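Local coordinates for SusD superfamily protein (Bacteroides vulgatus, PDB 3MYV) that probably binds saccharides at the bacterial outer membrane, as a member of the SusD family of polysaccharide-binding proteins, at residues R84-I89 with A115-C120; N18-L23 with N107-E112; I340-G345 with G358-I363; E362-G367 with N371-A376. One frame throughout, in Å; residues are numbered along the deposited sequence. Where two conformers were deposited one is given.

Interaction 1: residues R84-I89 with A115-C120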
loop_
_atom_site.group_PDB
_atom_site.type_symbol
_atom_site.label_atom_id
_atom_site.label_comp_id
_atom_site.label_asym_id
_atom_site.label_seq_id
_atom_site.Cartn_x
_atom_site.Cartn_y
_atom_site.Cartn_z
ATOM N N ARG A 84 -7.309 -15.152 9.737
ATOM C CA ARG A 84 -8.064 -16.223 10.351
ATOM C C ARG A 84 -9.322 -16.527 9.566
ATOM O O ARG A 84 -9.615 -17.708 9.311
ATOM C CB ARG A 84 -8.480 -15.856 11.794
ATOM C CG ARG A 84 -9.434 -16.897 12.428
ATOM C CD ARG A 84 -10.228 -16.314 13.586
ATOM N NE ARG A 84 -9.478 -16.429 14.826
ATOM N N GLU A 85 -10.101 -15.495 9.222
ATOM C CA GLU A 85 -11.363 -15.726 8.461
ATOM C C GLU A 85 -11.065 -16.304 7.067
ATOM O O GLU A 85 -11.799 -17.199 6.565
ATOM C CB GLU A 85 -12.216 -14.443 8.331
ATOM C CG GLU A 85 -12.713 -13.851 9.640
ATOM C CD GLU A 85 -13.656 -14.770 10.382
ATOM O OE1 GLU A 85 -14.706 -15.114 9.822
ATOM O OE2 GLU A 85 -13.346 -15.157 11.522
ATOM N N ALA A 86 -9.981 -15.833 6.456
ATOM C CA ALA A 86 -9.579 -16.310 5.132
ATOM C C ALA A 86 -9.230 -17.806 5.164
ATOM O O ALA A 86 -9.632 -18.574 4.284
ATOM C CB ALA A 86 -8.399 -15.508 4.611
ATOM N N TRP A 87 -8.467 -18.212 6.169
ATOM C CA TRP A 87 -8.111 -19.631 6.296
ATOM C C TRP A 87 -9.329 -20.501 6.612
ATOM O O TRP A 87 -9.367 -21.655 6.202
ATOM C CB TRP A 87 -6.980 -19.842 7.317
ATOM C CG TRP A 87 -5.645 -19.683 6.675
ATOM C CD1 TRP A 87 -4.838 -18.584 6.720
ATOM C CD2 TRP A 87 -4.956 -20.654 5.871
ATOM N NE1 TRP A 87 -3.690 -18.811 5.998
ATOM C CE2 TRP A 87 -3.745 -20.065 5.455
ATOM C CE3 TRP A 87 -5.255 -21.955 5.447
ATOM C CZ2 TRP A 87 -2.812 -20.748 4.662
ATOM C CZ3 TRP A 87 -4.337 -22.623 4.649
ATOM C CH2 TRP A 87 -3.120 -22.026 4.283
ATOM N N ASN A 88 -10.325 -19.957 7.313
ATOM C CA ASN A 88 -11.587 -20.696 7.528
ATOM C C ASN A 88 -12.282 -20.982 6.194
ATOM O O ASN A 88 -12.828 -22.080 5.993
ATOM C CB ASN A 88 -12.515 -19.957 8.504
ATOM C CG ASN A 88 -12.002 -20.023 9.943
ATOM O OD1 ASN A 88 -11.231 -20.919 10.292
ATOM N ND2 ASN A 88 -12.442 -19.092 10.781
ATOM N N ILE A 89 -12.186 -20.032 5.266
ATOM C CA ILE A 89 -12.757 -20.204 3.919
ATOM C C ILE A 89 -12.009 -21.303 3.181
ATOM O O ILE A 89 -12.631 -22.228 2.648
ATOM C CB ILE A 89 -12.737 -18.884 3.119
ATOM C CG1 ILE A 89 -13.722 -17.879 3.724
ATOM C CG2 ILE A 89 -13.018 -19.120 1.638
ATOM C CD1 ILE A 89 -13.565 -16.440 3.192
ATOM N N ALA A 115 -5.113 -14.563 -2.418
ATOM C CA ALA A 115 -4.558 -13.214 -2.689
ATOM C C ALA A 115 -4.740 -12.299 -1.454
ATOM O O ALA A 115 -3.827 -11.566 -1.076
ATOM C CB ALA A 115 -5.238 -12.600 -3.945
ATOM N N VAL A 116 -5.926 -12.343 -0.847
ATOM C CA VAL A 116 -6.196 -11.626 0.415
ATOM C C VAL A 116 -5.198 -12.026 1.518
ATOM O O VAL A 116 -4.583 -11.175 2.167
ATOM C CB VAL A 116 -7.672 -11.780 0.862
ATOM C CG1 VAL A 116 -7.892 -11.112 2.235
ATOM C CG2 VAL A 116 -8.647 -11.160 -0.207
ATOM N N ILE A 117 -4.968 -13.321 1.669
ATOM C CA ILE A 117 -4.013 -13.823 2.660
ATOM C C ILE A 117 -2.611 -13.284 2.407
ATOM O O ILE A 117 -1.935 -12.810 3.311
ATOM C CB ILE A 117 -4.031 -15.384 2.671
ATOM C CG1 ILE A 117 -5.332 -15.864 3.329
ATOM C CG2 ILE A 117 -2.753 -15.958 3.332
ATOM C CD1 ILE A 117 -5.682 -17.381 3.081
ATOM N N ALA A 118 -2.198 -13.305 1.145
ATOM C CA ALA A 118 -0.896 -12.800 0.769
ATOM C C ALA A 118 -0.764 -11.292 1.070
ATOM O O ALA A 118 0.225 -10.870 1.610
ATOM C CB ALA A 118 -0.623 -13.093 -0.743
ATOM N N LEU A 119 -1.777 -10.493 0.745
ATOM C CA LEU A 119 -1.729 -9.062 1.045
ATOM C C LEU A 119 -1.619 -8.774 2.551
ATOM O O LEU A 119 -0.749 -7.999 2.990
ATOM C CB LEU A 119 -2.971 -8.376 0.464
ATOM C CG LEU A 119 -3.073 -6.870 0.670
ATOM C CD1 LEU A 119 -1.797 -6.181 0.163
ATOM C CD2 LEU A 119 -4.311 -6.340 -0.061
ATOM N N CYS A 120 -2.456 -9.446 3.340
ATOM C CA CYS A 120 -2.453 -9.273 4.783
ATOM C C CYS A 120 -1.094 -9.647 5.360
ATOM O O CYS A 120 -0.491 -8.893 6.141
ATOM C CB CYS A 120 -3.519 -10.147 5.422
ATOM S SG CYS A 120 -5.199 -9.537 5.136
#

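Interaction 2: residues N18-L23 with N107-E112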
loop_
_atom_site.group_PDB
_atom_site.type_symbol
_atom_site.label_atom_id
_atom_site.label_comp_id
_atom_site.label_asym_id
_atom_site.label_seq_id
_atom_site.Cartn_x
_atom_site.Cartn_y
_atom_site.Cartn_z
ATOM N N ASN A 18 -19.926 -14.702 -0.612
ATOM C CA ASN A 18 -20.292 -13.816 0.499
ATOM C C ASN A 18 -19.246 -13.760 1.591
ATOM O O ASN A 18 -18.962 -12.677 2.119
ATOM C CB ASN A 18 -21.644 -14.211 1.100
ATOM C CG ASN A 18 -22.801 -13.982 0.130
ATOM O OD1 ASN A 18 -22.745 -13.107 -0.742
ATOM N ND2 ASN A 18 -23.841 -14.781 0.269
ATOM N N ALA A 19 -18.659 -14.911 1.923
ATOM C CA ALA A 19 -17.579 -14.949 2.906
ATOM C C ALA A 19 -16.393 -14.117 2.394
ATOM O O ALA A 19 -15.793 -13.334 3.144
ATOM C CB ALA A 19 -17.142 -16.407 3.187
ATOM N N VAL A 20 -16.056 -14.282 1.111
ATOM C CA VAL A 20 -14.899 -13.576 0.534
ATOM C C VAL A 20 -15.167 -12.079 0.554
ATOM O O VAL A 20 -14.309 -11.302 0.986
ATOM C CB VAL A 20 -14.517 -14.098 -0.891
ATOM C CG1 VAL A 20 -13.455 -13.195 -1.547
ATOM C CG2 VAL A 20 -14.020 -15.558 -0.786
ATOM N N ASN A 21 -16.389 -11.690 0.181
ATOM C CA ASN A 21 -16.820 -10.295 0.276
ATOM C C ASN A 21 -16.584 -9.694 1.684
ATOM O O ASN A 21 -16.096 -8.559 1.817
ATOM C CB ASN A 21 -18.298 -10.201 -0.120
ATOM C CG ASN A 21 -18.657 -8.875 -0.701
ATOM O OD1 ASN A 21 -18.292 -8.573 -1.828
ATOM N ND2 ASN A 21 -19.368 -8.062 0.073
ATOM N N GLY A 22 -16.898 -10.466 2.721
ATOM C CA GLY A 22 -16.697 -10.064 4.131
ATOM C C GLY A 22 -15.236 -9.775 4.492
ATOM O O GLY A 22 -14.942 -8.960 5.375
ATOM N N LEU A 23 -14.314 -10.461 3.833
ATOM C CA LEU A 23 -12.887 -10.166 4.016
ATOM C C LEU A 23 -12.591 -8.715 3.606
ATOM O O LEU A 23 -11.872 -7.998 4.304
ATOM C CB LEU A 23 -12.012 -11.128 3.225
ATOM C CG LEU A 23 -12.159 -12.641 3.443
ATOM C CD1 LEU A 23 -11.246 -13.370 2.432
ATOM C CD2 LEU A 23 -11.854 -13.059 4.896
ATOM N N ASN A 107 -13.058 -22.048 -7.788
ATOM C CA ASN A 107 -11.615 -21.970 -7.954
ATOM C C ASN A 107 -11.136 -20.511 -7.969
ATOM O O ASN A 107 -10.099 -20.196 -7.392
ATOM C CB ASN A 107 -11.174 -22.690 -9.237
ATOM C CG ASN A 107 -9.996 -23.616 -9.005
ATOM O OD1 ASN A 107 -9.704 -23.995 -7.868
ATOM N ND2 ASN A 107 -9.322 -23.994 -10.080
ATOM N N ALA A 108 -11.893 -19.644 -8.642
ATOM C CA ALA A 108 -11.591 -18.202 -8.669
ATOM C C ALA A 108 -11.651 -17.603 -7.256
ATOM O O ALA A 108 -10.787 -16.803 -6.844
ATOM C CB ALA A 108 -12.568 -17.484 -9.594
ATOM N N LEU A 109 -12.676 -17.993 -6.514
ATOM C CA LEU A 109 -12.844 -17.535 -5.138
ATOM C C LEU A 109 -11.728 -18.059 -4.221
ATOM O O LEU A 109 -11.228 -17.329 -3.356
ATOM C CB LEU A 109 -14.223 -17.899 -4.612
ATOM C CG LEU A 109 -15.374 -17.124 -5.254
ATOM C CD1 LEU A 109 -16.753 -17.774 -4.908
ATOM C CD2 LEU A 109 -15.353 -15.664 -4.831
ATOM N N LYS A 110 -11.323 -19.312 -4.419
ATOM C CA LYS A 110 -10.187 -19.868 -3.677
ATOM C C LYS A 110 -8.916 -19.030 -3.937
ATOM O O LYS A 110 -8.230 -18.619 -2.992
ATOM C CB LYS A 110 -9.942 -21.312 -4.062
ATOM C CG LYS A 110 -8.686 -21.925 -3.446
ATOM C CD LYS A 110 -8.508 -23.403 -3.842
ATOM C CE LYS A 110 -7.106 -23.908 -3.467
ATOM N NZ LYS A 110 -6.901 -25.359 -3.822
ATOM N N GLY A 111 -8.622 -18.774 -5.207
ATOM C CA GLY A 111 -7.468 -17.949 -5.581
ATOM C C GLY A 111 -7.516 -16.559 -4.979
ATOM O O GLY A 111 -6.498 -16.017 -4.489
ATOM N N GLU A 112 -8.709 -15.977 -5.001
ATOM C CA GLU A 112 -8.896 -14.619 -4.510
ATOM C C GLU A 112 -8.663 -14.583 -3.003
ATOM O O GLU A 112 -8.026 -13.675 -2.502
ATOM C CB GLU A 112 -10.301 -14.105 -4.859
ATOM C CG GLU A 112 -10.530 -12.667 -4.442
ATOM C CD GLU A 112 -11.932 -12.138 -4.722
ATOM O OE1 GLU A 112 -12.768 -12.872 -5.307
ATOM O OE2 GLU A 112 -12.198 -10.968 -4.339
#

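Interaction 3: residues I340-G345 with G358-I363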
loop_
_atom_site.group_PDB
_atom_site.type_symbol
_atom_site.label_atom_id
_atom_site.label_comp_id
_atom_site.label_asym_id
_atom_site.label_seq_id
_atom_site.Cartn_x
_atom_site.Cartn_y
_atom_site.Cartn_z
ATOM N N ILE A 340 7.245 0.016 -11.130
ATOM C CA ILE A 340 7.937 -1.245 -10.773
ATOM C C ILE A 340 8.851 -1.706 -11.940
ATOM O O ILE A 340 10.022 -2.052 -11.744
ATOM C CB ILE A 340 6.927 -2.369 -10.395
ATOM C CG1 ILE A 340 6.178 -2.000 -9.088
ATOM C CG2 ILE A 340 7.665 -3.748 -10.337
ATOM C CD1 ILE A 340 4.946 -2.864 -8.764
ATOM N N ALA A 341 8.322 -1.705 -13.150
ATOM C CA ALA A 341 9.151 -2.051 -14.309
ATOM C C ALA A 341 10.368 -1.102 -14.441
ATOM O O ALA A 341 11.498 -1.545 -14.712
ATOM C CB ALA A 341 8.311 -2.015 -15.594
ATOM N N ALA A 342 10.125 0.193 -14.237
ATOM C CA ALA A 342 11.175 1.212 -14.309
ATOM C C ALA A 342 12.235 0.977 -13.253
ATOM O O ALA A 342 13.441 1.060 -13.547
ATOM C CB ALA A 342 10.568 2.660 -14.176
ATOM N N GLU A 343 11.808 0.677 -12.029
ATOM C CA GLU A 343 12.786 0.466 -10.937
ATOM C C GLU A 343 13.614 -0.813 -11.129
ATOM O O GLU A 343 14.850 -0.820 -10.990
ATOM C CB GLU A 343 12.095 0.485 -9.580
ATOM C CG GLU A 343 13.054 0.383 -8.447
ATOM C CD GLU A 343 12.424 0.419 -7.072
ATOM O OE1 GLU A 343 11.297 0.899 -6.914
ATOM O OE2 GLU A 343 13.085 -0.045 -6.115
ATOM N N ALA A 344 12.933 -1.903 -11.434
ATOM C CA ALA A 344 13.580 -3.189 -11.600
ATOM C C ALA A 344 14.490 -3.151 -12.837
ATOM O O ALA A 344 15.622 -3.650 -12.804
ATOM C CB ALA A 344 12.507 -4.309 -11.717
ATOM N N GLY A 345 14.014 -2.533 -13.912
ATOM C CA GLY A 345 14.826 -2.357 -15.140
ATOM C C GLY A 345 16.115 -1.588 -14.861
ATOM O O GLY A 345 17.189 -1.952 -15.316
ATOM N N GLY A 358 11.703 3.338 -21.001
ATOM C CA GLY A 358 10.517 3.616 -21.813
ATOM C C GLY A 358 9.293 3.772 -20.907
ATOM O O GLY A 358 8.526 4.741 -21.012
ATOM N N TYR A 359 9.133 2.838 -19.987
ATOM C CA TYR A 359 8.035 2.904 -19.023
ATOM C C TYR A 359 8.133 4.107 -18.078
ATOM O O TYR A 359 7.114 4.758 -17.780
ATOM C CB TYR A 359 7.937 1.592 -18.246
ATOM C CG TYR A 359 7.490 0.417 -19.074
ATOM C CD1 TYR A 359 6.387 0.511 -19.919
ATOM C CD2 TYR A 359 8.121 -0.811 -18.975
ATOM C CE1 TYR A 359 5.972 -0.567 -20.658
ATOM C CE2 TYR A 359 7.716 -1.883 -19.702
ATOM C CZ TYR A 359 6.630 -1.779 -20.532
ATOM O OH TYR A 359 6.203 -2.867 -21.267
ATOM N N LEU A 360 9.349 4.415 -17.621
ATOM C CA LEU A 360 9.558 5.572 -16.765
ATOM C C LEU A 360 9.074 6.809 -17.511
ATOM O O LEU A 360 8.316 7.568 -16.952
ATOM C CB LEU A 360 11.021 5.706 -16.341
ATOM C CG LEU A 360 11.345 6.930 -15.463
ATOM C CD1 LEU A 360 10.520 6.867 -14.102
ATOM C CD2 LEU A 360 12.815 7.052 -15.273
ATOM N N ASN A 361 9.493 6.974 -18.775
ATOM C CA ASN A 361 9.123 8.141 -19.577
ATOM C C ASN A 361 7.642 8.255 -19.808
ATOM O O ASN A 361 7.102 9.356 -19.871
ATOM C CB ASN A 361 9.872 8.205 -20.913
ATOM C CG ASN A 361 11.212 8.879 -20.762
ATOM O OD1 ASN A 361 11.294 10.107 -20.794
ATOM N ND2 ASN A 361 12.268 8.090 -20.530
ATOM N N GLU A 362 6.967 7.124 -19.951
ATOM C CA GLU A 362 5.509 7.182 -20.091
ATOM C C GLU A 362 4.857 7.895 -18.922
ATOM O O GLU A 362 3.921 8.703 -19.112
ATOM C CB GLU A 362 4.922 5.800 -20.214
ATOM C CG GLU A 362 3.523 5.831 -20.759
ATOM C CD GLU A 362 3.498 5.877 -22.263
ATOM O OE1 GLU A 362 4.237 5.074 -22.870
ATOM O OE2 GLU A 362 2.719 6.686 -22.824
ATOM N N ILE A 363 5.363 7.644 -17.717
ATOM C CA ILE A 363 4.797 8.260 -16.510
ATOM C C ILE A 363 5.258 9.724 -16.399
ATOM O O ILE A 363 4.476 10.631 -16.032
ATOM C CB ILE A 363 5.175 7.461 -15.244
ATOM C CG1 ILE A 363 4.601 6.032 -15.342
ATOM C CG2 ILE A 363 4.727 8.201 -13.953
ATOM C CD1 ILE A 363 3.058 5.940 -15.474
#

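Interaction 4: residues E362-G367 with N371-A376. With EDO (1,2-ethanediol), chain G.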
loop_
_atom_site.group_PDB
_atom_site.type_symbol
_atom_site.label_atom_id
_atom_site.label_comp_id
_atom_site.label_asym_id
_atom_site.label_seq_id
_atom_site.Cartn_x
_atom_site.Cartn_y
_atom_site.Cartn_z
ATOM N N GLU A 362 6.967 7.124 -19.951
ATOM C CA GLU A 362 5.509 7.182 -20.091
ATOM C C GLU A 362 4.857 7.895 -18.922
ATOM O O GLU A 362 3.921 8.703 -19.112
ATOM C CB GLU A 362 4.922 5.800 -20.214
ATOM C CG GLU A 362 3.523 5.831 -20.759
ATOM C CD GLU A 362 3.498 5.877 -22.263
ATOM O OE1 GLU A 362 4.237 5.074 -22.870
ATOM O OE2 GLU A 362 2.719 6.686 -22.824
ATOM N N ILE A 363 5.363 7.644 -17.717
ATOM C CA ILE A 363 4.797 8.260 -16.510
ATOM C C ILE A 363 5.258 9.724 -16.399
ATOM O O ILE A 363 4.476 10.631 -16.032
ATOM C CB ILE A 363 5.175 7.461 -15.244
ATOM C CG1 ILE A 363 4.601 6.032 -15.342
ATOM C CG2 ILE A 363 4.727 8.201 -13.953
ATOM C CD1 ILE A 363 3.058 5.940 -15.474
ATOM N N VAL A 364 6.531 9.964 -16.706
ATOM C CA VAL A 364 7.088 11.318 -16.652
ATOM C C VAL A 364 6.329 12.239 -17.580
ATOM O O VAL A 364 5.953 13.348 -17.206
ATOM C CB VAL A 364 8.592 11.288 -16.961
ATOM C CG1 VAL A 364 9.159 12.710 -17.227
ATOM C CG2 VAL A 364 9.310 10.578 -15.792
ATOM N N LYS A 365 6.093 11.764 -18.801
ATOM C CA LYS A 365 5.466 12.578 -19.831
ATOM C C LYS A 365 3.973 12.728 -19.639
ATOM O O LYS A 365 3.389 13.729 -20.070
ATOM C CB LYS A 365 5.787 12.022 -21.222
ATOM C CG LYS A 365 7.266 12.152 -21.529
ATOM C CD LYS A 365 7.666 11.469 -22.852
ATOM C CE LYS A 365 9.162 11.666 -23.109
ATOM N NZ LYS A 365 9.600 11.010 -24.388
ATOM N N ARG A 366 3.330 11.733 -19.037
ATOM C CA ARG A 366 1.923 11.895 -18.684
ATOM C C ARG A 366 1.805 13.012 -17.646
ATOM O O ARG A 366 0.868 13.794 -17.684
ATOM C CB ARG A 366 1.305 10.597 -18.137
ATOM C CG ARG A 366 -0.223 10.655 -17.942
ATOM C CD ARG A 366 -0.623 11.180 -16.573
ATOM N NE ARG A 366 -0.031 10.406 -15.480
ATOM C CZ ARG A 366 -0.440 9.203 -15.063
ATOM N NH1 ARG A 366 -1.498 8.588 -15.619
ATOM N NH2 ARG A 366 0.197 8.606 -14.049
ATOM N N GLY A 367 2.744 13.067 -16.710
ATOM C CA GLY A 367 2.781 14.133 -15.717
ATOM C C GLY A 367 2.977 15.510 -16.347
ATOM O O GLY A 367 2.208 16.425 -16.066
ATOM N N ASN A 371 8.654 17.126 -20.243
ATOM C CA ASN A 371 9.736 16.506 -19.494
ATOM C C ASN A 371 10.128 15.182 -20.118
ATOM O O ASN A 371 9.362 14.577 -20.873
ATOM C CB ASN A 371 9.292 16.249 -18.027
ATOM C CG ASN A 371 9.165 17.526 -17.227
ATOM O OD1 ASN A 371 9.688 18.566 -17.616
ATOM N ND2 ASN A 371 8.473 17.453 -16.096
ATOM N N GLU A 372 11.332 14.737 -19.797
ATOM C CA GLU A 372 11.789 13.412 -20.223
ATOM C C GLU A 372 12.839 12.899 -19.262
ATOM O O GLU A 372 13.369 13.661 -18.454
ATOM C CB GLU A 372 12.366 13.501 -21.637
ATOM C CG GLU A 372 13.621 14.373 -21.742
ATOM C CD GLU A 372 14.271 14.368 -23.127
ATOM O OE1 GLU A 372 13.654 13.848 -24.098
ATOM O OE2 GLU A 372 15.392 14.935 -23.223
ATOM N N VAL A 373 13.142 11.607 -19.317
ATOM C CA VAL A 373 14.360 11.111 -18.652
ATOM C C VAL A 373 15.243 10.461 -19.721
ATOM O O VAL A 373 14.807 9.517 -20.408
ATOM C CB VAL A 373 14.048 10.100 -17.506
ATOM C CG1 VAL A 373 15.341 9.578 -16.842
ATOM C CG2 VAL A 373 13.141 10.752 -16.455
ATOM N N THR A 374 16.445 11.007 -19.894
ATOM C CA THR A 374 17.448 10.434 -20.808
ATOM C C THR A 374 18.157 9.264 -20.094
ATOM O O THR A 374 18.179 9.193 -18.865
ATOM C CB THR A 374 18.502 11.453 -21.169
ATOM O OG1 THR A 374 19.183 11.834 -19.966
ATOM C CG2 THR A 374 17.870 12.716 -21.866
HETATM N N MSE A 375 18.780 8.374 -20.864
HETATM C CA MSE A 375 19.509 7.226 -20.279
HETATM C C MSE A 375 20.574 7.681 -19.259
HETATM O O MSE A 375 20.744 7.042 -18.199
HETATM C CB MSE A 375 20.135 6.359 -21.397
HETATM C CG MSE A 375 20.975 5.191 -20.909
HETATM SE SE MSE A 375 19.938 3.936 -19.822
HETATM C CE MSE A 375 19.023 2.994 -21.254
ATOM N N ALA A 376 21.236 8.804 -19.544
ATOM C CA ALA A 376 22.290 9.338 -18.653
ATOM C C ALA A 376 21.723 9.661 -17.264
ATOM O O ALA A 376 22.419 9.572 -16.265
ATOM C CB ALA A 376 22.930 10.598 -19.264
HETATM C C1 EDO G . 23.357 5.487 -16.570
HETATM O O1 EDO G . 22.118 5.013 -17.131
HETATM C C2 EDO G . 23.050 6.167 -15.248
HETATM O O2 EDO G . 22.241 5.298 -14.443
HETATM O O HOH W 1 6.983 14.974 -15.185
HETATM O O HOH W 2 12.453 11.269 -24.515
#

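Interaction 1: residues R84-I89 with A115-C120
In an antiparallel helical hairpin of the kind that recurs in the helical part of SusD-like proteins, helix 77-94 meets helix 103-128, and one isoleucine, Ile117, carries the contact by fitting between Ala86 and Trp87. The backbones are close here, with Ala86 CA and Ile117 CA 6.6 Å apart, a spacing that the small alanine side chain permits. The Ala86 methyl points at Ile117, and its CB comes within 3.3 Å of Ile117 CG1, tighter than carbon atoms usually pack. Beyond it the Ile117 chain reaches the indole. With CG1 anti to the carbonyl carbon (chi1 -73°) and the chain then stretched out, the CD1 methyl is carried over a face of the Trp87 ring, 3.9 Å from the centroid of its five-membered ring and only 15° off the ring normal, a clear CH-pi contact. The second branch, Ile117 CG2, anti to the backbone N, stands 4.0 Å from Trp87 NE1. The pyrrole nitrogen itself donates a hydrogen bond to the carbonyl oxygen of Ile145, which would fix the rotation of the indole, while Phe166 on helix 160-177 touches both Trp87 and Ile117. A leucine in place of Trp87 would probably open a gap above the Ile117 methyl and leave the Ile145 carbonyl without its donor. The contact is thus held by dispersion and CH-pi attraction, and its one polar group, the indole N-H, is spent on the Ile145 carbonyl while the ring face takes the methyl.

Interaction 2: residues N18-L23 with N107-E112
Glu112 OE2 is gripped twice, by a salt bridge to Arg186 NE and by a hydrogen bond to Tyr24 OH, and the same carboxylate receives Val20 from helix 13-27 on one of its faces. Val20 CG1 lies almost directly above the carboxylate carbon, 3.7 Å from Glu112 CD and equally far, 3.8 Å, from Glu112 OE1 and OE2. The methyl therefore covers one flat side of the group, while its oxygens are held by polar partners. Both side chains are set for this meeting: Glu112 has CG anti to its backbone nitrogen (chi1 -177°) and an extended chain, which carries the acid away from helix 103-128, and Val20 turns CG1 forward by the same choice (chi1 171°). The other valine methyl, CG2, leans on the next turn back, 4.3 Å from Leu109 CD2 and 4.2 Å from the Leu109 carbonyl oxygen. The helices keep some distance, Val20 CA and Leu109 CA being 7.2 Å apart, and they run in broadly the same sense within the N-terminal helical part of this SusD-like fold. Arg186 also touches the side chains of Val20 and Leu109 and gives an NH1 hydrogen bond to Asn21 OD1, so it ties the two helices together from a loop. Replacing Glu112 by an alanine would probably leave the Arg186 charge without its mate and uncover the Val20 methyl. What emerges is a buried acid screened on one face by hydrocarbon and held at OE2 by an arginine and a tyrosine; the nearby positive charge would be expected to keep it ionised.

Interaction 3: residues I340-G345 with G358-I363
The two helical segments run in nearly opposite directions and come unusually near each other, with Ala342 CA only 5.3 Å from Leu360 CA. Together they form the antiparallel hairpin of helices 334-348 and 350-367 in the C-terminal family region, an arrangement in keeping with the TPR-like helical architecture of SusD proteins. Such closeness rests on small side chains: on helix 334-348 the contact is made by two successive alanines, Ala341 and Ala342, both pointing toward the other helix. The Ala342 methyl lies 3.8 Å from Leu360 CB and 4.0 Å from Leu360 CA, so it packs on the root of the leucine, not on its branches. Leu360 sends those branches aside, its CG anti to the backbone nitrogen (chi1 178°), where they meet Leu339, Val373 and Tyr378. One residue earlier Tyr359 takes the other alanine. Its CG lies anti to the carbonyl carbon, and the ring is thereby placed beside Ala341, whose methyl comes obliquely to one flank of it. Helix 206-223 also packs here: Ala213 touches Ala341, Ile217 touches Tyr359, and Asp214 OD1 is hydrogen-bonded to Tyr359 OH, which would hold the ring at its far end. Between the segments themselves everything is apolar, and the polar anchoring comes from neighbouring parts of the fold, as when the carbonyl oxygen of Ala342 pairs with Tyr378 OH. The closest atoms across the hairpin are Ala341 CB and Tyr359 CD2, at 3.6 Å.

Interaction 4: residues E362-G367 with N371-A376
Val364 uses its two methyls on different partners: CG1, anti to the backbone nitrogen (chi1 167°), meets Asn371 CB at 3.6 Å, while CG2 reaches Val373 CG2 at 3.9 Å, each pair of side chains crossing at about a right angle. Lys365 behaves differently. Its chain is fully extended beyond CG and lies along the returning backbone, CG being 3.3 Å from the Asn371 carbonyl oxygen and CE 4.0 Å from Glu372 CB. Here the chain turns back on the end of helix 350-367, in the loop that leads to helix 380-391. Glu372 has its CG between the backbone nitrogen and the carbonyl carbon (chi1 64°), which sets it alongside Lys365, pointing the same way. Lys365 NZ and Glu372 OE1 nevertheless stay 5.0 Å apart, and a water accepts from NZ and donates to OE1. A second water donates to the carbonyl oxygen of Val364 and accepts from Asn371 ND2, whose amide also bonds Asp290 OD2. Farther along, selenomethionine Met375 offers its carbonyl oxygen to a 1,2-ethanediol, probably from the crystallisation liquor, with O1 of the diol donating at 2.7 Å.

The four contacts form two neighbourhoods 31 to 39 Å apart, centre to centre, in different family regions. Interactions 1 and 2 share helix 103-128 and lean on each other directly, Ile89 CD1 lying 3.6 Å from Ala19 CB; both are buried, yet the first is wholly hydrocarbon and aromatic whereas the second shelters a salt-bridged carboxylate. Interactions 3 and 4 share Glu362 and Ile363 on helix 350-367 and are joined by a probable hydrogen bond, Asn361 OD1 to Val373 N, at 2.8 Å. Depth alone does not set the chemistry: the alanine-lined hairpin of interaction 3 is buried, apolar and close, while interaction 4, partly buried, adds water bridges and a lysine-glutamate pair at its solvent-facing border.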